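Side-chain contacts in triosephosphate isomerase (Trichomonas vaginalis, PDB 4O4V), which probably catalyses the interconversion of D-glyceraldehyde 3-phosphate and dihydroxyacetone phosphate in glycolysis and gluconeogenesis, working as a homodimer: residues 14-17 with 18-21; 126-130 with 131-135. One frame throughout, in Å; residues are numbered along the deposited sequence.

Contact 1 (14-17 with 18-21); sequences PKTV and EEAE
T16 and E19 meet side chain to side chain at the start of helix 17-28, where T16 is the N-cap. Its OG1 works in both directions: it accepts from E19 N at 3.2 Å, the capping bond, and donates to E19 OE1 at 2.8 Å, using the anti lone pair of that oxygen. OG1 can face the first turn because it sits between the backbone N and the carbonyl carbon of T16 (chi1 69°). The glutamate chain, extended beyond CG, reaches back past the cap. One turn of backbone follows, with A20 N bonded to T16 O at 3.0 Å and E21 N to V17 O at 2.9 Å.

Farther out, P14 lies along the aliphatic part of E19, CB to CB 3.7 Å, and its CG approaches A20 CB at 4.1 Å. The other carboxylate oxygen, E19 OE2, accepts a hydrogen bond from a water at 2.7 Å, and that water in turn accepts from both N and NZ of K15. V17 N donates to S84 OG of the second subunit, bringing this helix start into the dimer interface. The carboxylate of E19 is thus gripped at both oxygens, and its negative charge beside the helix N-terminus probably complements the helix dipole.

Contact 2 (126-130 with 131-135); sequences CGEHL and SEREA
The turn that carries the chain from barrel strand 121-126 into the short helix 130-134 is braced by a salt bridge between E128 and R133. The guanidinium presents its side, NE and NH2 each donating to the same oxygen, E128 OE2, at 2.8 Å. NH2 uses the syn lone pair, whereas NE arrives nearly along the C-O axis, and the carboxylate and guanidinium planes lie 21° apart. Bends at chi2 in E128 (-75°) and at chi2 and chi3 in R133 curl the two chains together.

H129 is the N-cap residue, and a water serves its backbone: it accepts from H129 N at 2.8 Å and donates to E132 OE1 at 2.6 Å. The first turn closes with R133 N bonded to H129 O at 3.1 Å, while L130 CD1 rests against the carboxylate of E134, 3.5 Å from OE2.

Outside the turn, E128 OE1 is hydrogen-bonded to Y165 OH, H129 NE2 to D99 OD2, and the side chains of E128 and R133 both touch W169. With R133 at one oxygen and Y165 at the other, the buried E128 carboxylate is fixed in rotation, and the arginine's charge probably stabilises its ionised form.

How the contacts relate
Near the N terminus, strand 5-9 of the TIM barrel runs into the loop that contact 1 closes where helix 17-28 begins. The chain then passes through four further strands, the last of them 121-126, before contact 2 closes the corresponding strand-to-helix loop at helix 130-134. The two are in series, neither nested nor crossed, and their nearest atoms are about 23 Å apart. Both begin a helix, yet they serve different neighbourhoods: contact 1 faces the second subunit, whereas contact 2 stays within its own chain, joining its turn to the end of strand 161-165 and to the following loop, the mobile lid in this family.

Contact 1 (14-17 with 18-21)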
loop_
_atom_site.group_PDB
_atom_site.type_symbol
_atom_site.label_atom_id
_atom_site.label_comp_id
_atom_site.label_asym_id
_atom_site.label_seq_id
_atom_site.Cartn_x
_atom_site.Cartn_y
_atom_site.Cartn_z
ATOM N N PRO A 14 1.182 14.476 -2.851
ATOM C CA PRO A 14 0.211 15.140 -3.724
ATOM C C PRO A 14 -0.320 14.160 -4.772
ATOM O O PRO A 14 -0.021 12.969 -4.740
ATOM C CB PRO A 14 1.056 16.274 -4.340
ATOM C CG PRO A 14 2.409 15.660 -4.468
ATOM C CD PRO A 14 2.568 14.794 -3.229
ATOM N N LYS A 15 -1.136 14.655 -5.694
ATOM C CA LYS A 15 -1.754 13.806 -6.694
ATOM C C LYS A 15 -0.808 13.383 -7.776
ATOM O O LYS A 15 -1.057 12.364 -8.415
ATOM C CB LYS A 15 -2.941 14.534 -7.353
ATOM C CG LYS A 15 -4.147 14.602 -6.454
ATOM C CD LYS A 15 -5.425 15.094 -7.143
ATOM C CE LYS A 15 -5.292 16.466 -7.671
ATOM N NZ LYS A 15 -5.047 17.419 -6.565
ATOM N N THR A 16 0.256 14.146 -8.050
ATOM C CA THR A 16 1.088 13.886 -9.224
ATOM C C THR A 16 2.580 13.976 -8.901
ATOM O O THR A 16 3.010 14.737 -8.024
ATOM C CB THR A 16 0.806 14.858 -10.382
ATOM O OG1 THR A 16 1.257 16.169 -10.024
ATOM C CG2 THR A 16 -0.679 14.879 -10.742
ATOM N N VAL A 17 3.372 13.240 -9.670
ATOM C CA VAL A 17 4.814 13.288 -9.512
ATOM C C VAL A 17 5.359 14.703 -9.789
ATOM O O VAL A 17 6.314 15.122 -9.133
ATOM C CB VAL A 17 5.522 12.209 -10.365
ATOM C CG1 VAL A 17 5.337 12.456 -11.870
ATOM C CG2 VAL A 17 6.985 12.116 -9.963
ATOM N N GLU A 18 4.764 15.454 -10.710
ATOM C CA GLU A 18 5.219 16.821 -10.957
ATOM C C GLU A 18 5.051 17.686 -9.705
ATOM O O GLU A 18 5.928 18.477 -9.371
ATOM C CB GLU A 18 4.466 17.398 -12.157
ATOM C CG GLU A 18 4.803 16.713 -13.460
ATOM C CD GLU A 18 3.912 15.483 -13.814
ATOM O OE1 GLU A 18 3.091 14.926 -13.007
ATOM O OE2 GLU A 18 4.048 15.041 -14.981
ATOM N N GLU A 19 3.918 17.533 -9.013
ATOM C CA GLU A 19 3.715 18.265 -7.774
ATOM C C GLU A 19 4.706 17.835 -6.690
ATOM O O GLU A 19 5.190 18.666 -5.912
ATOM C CB GLU A 19 2.295 18.082 -7.282
ATOM C CG GLU A 19 1.233 18.815 -8.054
ATOM C CD GLU A 19 -0.135 18.313 -7.634
ATOM O OE1 GLU A 19 -0.539 17.238 -8.093
ATOM O OE2 GLU A 19 -0.770 18.939 -6.762
ATOM N N ALA A 20 5.016 16.539 -6.645
ATOM C CA ALA A 20 6.006 16.059 -5.675
ATOM C C ALA A 20 7.352 16.706 -5.952
ATOM O O ALA A 20 8.051 17.118 -5.031
ATOM C CB ALA A 20 6.107 14.564 -5.740
ATOM N N GLU A 21 7.731 16.799 -7.222
ATOM C CA GLU A 21 9.012 17.401 -7.577
ATOM C C GLU A 21 9.050 18.879 -7.227
ATOM O O GLU A 21 10.083 19.379 -6.785
ATOM C CB GLU A 21 9.340 17.159 -9.039
ATOM C CG GLU A 21 9.694 15.699 -9.338
ATOM C CD GLU A 21 9.790 15.374 -10.810
ATOM O OE1 GLU A 21 9.240 16.121 -11.645
ATOM O OE2 GLU A 21 10.424 14.353 -11.119
HETATM O O HOH W 1 -2.341 17.372 -5.230
#

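Contact 2 (126-130 with 131-135)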
loop_
_atom_site.group_PDB
_atom_site.type_symbol
_atom_site.label_atom_id
_atom_site.label_comp_id
_atom_site.label_asym_id
_atom_site.label_seq_id
_atom_site.Cartn_x
_atom_site.Cartn_y
_atom_site.Cartn_z
ATOM N N CYS A 126 0.691 6.349 18.245
ATOM C CA CYS A 126 -0.319 5.925 19.201
ATOM C C CYS A 126 -1.232 7.109 19.486
ATOM O O CYS A 126 -0.984 8.227 18.979
ATOM C CB CYS A 126 0.383 5.498 20.487
ATOM S SG CYS A 126 1.233 6.818 21.401
ATOM N N GLY A 127 -2.315 6.879 20.231
ATOM C CA GLY A 127 -3.204 7.961 20.640
ATOM C C GLY A 127 -4.620 7.480 20.847
ATOM O O GLY A 127 -5.071 6.538 20.199
ATOM N N GLU A 128 -5.325 8.156 21.768
ATOM C CA GLU A 128 -6.681 7.769 22.143
ATOM C C GLU A 128 -7.763 8.560 21.423
ATOM O O GLU A 128 -7.562 9.678 20.958
ATOM C CB GLU A 128 -6.870 7.876 23.658
ATOM C CG GLU A 128 -7.306 9.220 24.194
ATOM C CD GLU A 128 -6.262 10.309 24.241
ATOM O OE1 GLU A 128 -5.131 10.138 23.682
ATOM O OE2 GLU A 128 -6.555 11.367 24.839
ATOM N N HIS A 129 -8.933 7.944 21.375
ATOM C CA HIS A 129 -10.137 8.506 20.769
ATOM C C HIS A 129 -10.956 9.262 21.802
ATOM O O HIS A 129 -10.679 9.264 23.007
ATOM C CB HIS A 129 -10.987 7.393 20.177
ATOM C CG HIS A 129 -10.301 6.657 19.076
ATOM N ND1 HIS A 129 -9.321 5.716 19.284
ATOM C CD2 HIS A 129 -10.450 6.746 17.736
ATOM C CE1 HIS A 129 -8.879 5.271 18.116
ATOM N NE2 HIS A 129 -9.559 5.869 17.163
ATOM N N LEU A 130 -11.999 9.921 21.310
ATOM C CA LEU A 130 -12.798 10.794 22.135
ATOM C C LEU A 130 -13.415 10.124 23.345
ATOM O O LEU A 130 -13.405 10.724 24.426
ATOM C CB LEU A 130 -13.873 11.473 21.286
ATOM C CG LEU A 130 -14.744 12.497 22.016
ATOM C CD1 LEU A 130 -13.918 13.582 22.546
ATOM C CD2 LEU A 130 -15.807 13.035 21.044
ATOM N N SER A 131 -13.944 8.908 23.218
ATOM C CA SER A 131 -14.566 8.272 24.364
ATOM C C SER A 131 -13.588 8.123 25.518
ATOM O O SER A 131 -13.920 8.406 26.650
ATOM C CB SER A 131 -15.125 6.874 24.015
ATOM O OG SER A 131 -16.206 6.968 23.128
ATOM N N GLU A 132 -12.384 7.646 25.228
ATOM C CA GLU A 132 -11.414 7.418 26.283
ATOM C C GLU A 132 -10.933 8.741 26.884
ATOM O O GLU A 132 -10.724 8.826 28.076
ATOM C CB GLU A 132 -10.238 6.604 25.757
ATOM C CG GLU A 132 -10.572 5.111 25.650
ATOM C CD GLU A 132 -11.745 4.836 24.742
ATOM O OE1 GLU A 132 -11.634 5.158 23.540
ATOM O OE2 GLU A 132 -12.798 4.312 25.221
ATOM N N ARG A 133 -10.789 9.757 26.052
ATOM C CA ARG A 133 -10.452 11.094 26.552
ATOM C C ARG A 133 -11.546 11.588 27.508
ATOM O O ARG A 133 -11.240 12.018 28.630
ATOM C CB ARG A 133 -10.250 12.007 25.335
ATOM C CG ARG A 133 -10.199 13.516 25.583
ATOM C CD ARG A 133 -9.113 13.920 26.530
ATOM N NE ARG A 133 -7.776 13.503 26.102
ATOM C CZ ARG A 133 -6.634 14.116 26.460
ATOM N NH1 ARG A 133 -6.648 15.216 27.202
ATOM N NH2 ARG A 133 -5.490 13.623 26.082
ATOM N N GLU A 134 -12.801 11.496 27.099
ATOM C CA GLU A 134 -13.878 11.990 27.940
ATOM C C GLU A 134 -14.045 11.192 29.231
ATOM O O GLU A 134 -14.436 11.742 30.274
ATOM C CB GLU A 134 -15.189 11.976 27.159
ATOM C CG GLU A 134 -15.241 13.010 26.061
ATOM C CD GLU A 134 -16.542 13.040 25.301
ATOM O OE1 GLU A 134 -17.307 12.064 25.386
ATOM O OE2 GLU A 134 -16.770 14.055 24.604
ATOM N N ALA A 135 -13.731 9.899 29.181
ATOM C CA ALA A 135 -13.831 9.033 30.346
ATOM C C ALA A 135 -12.681 9.256 31.306
ATOM O O ALA A 135 -12.685 8.695 32.381
ATOM C CB ALA A 135 -13.877 7.565 29.907
HETATM O O HOH W 2 -9.313 5.301 22.353
#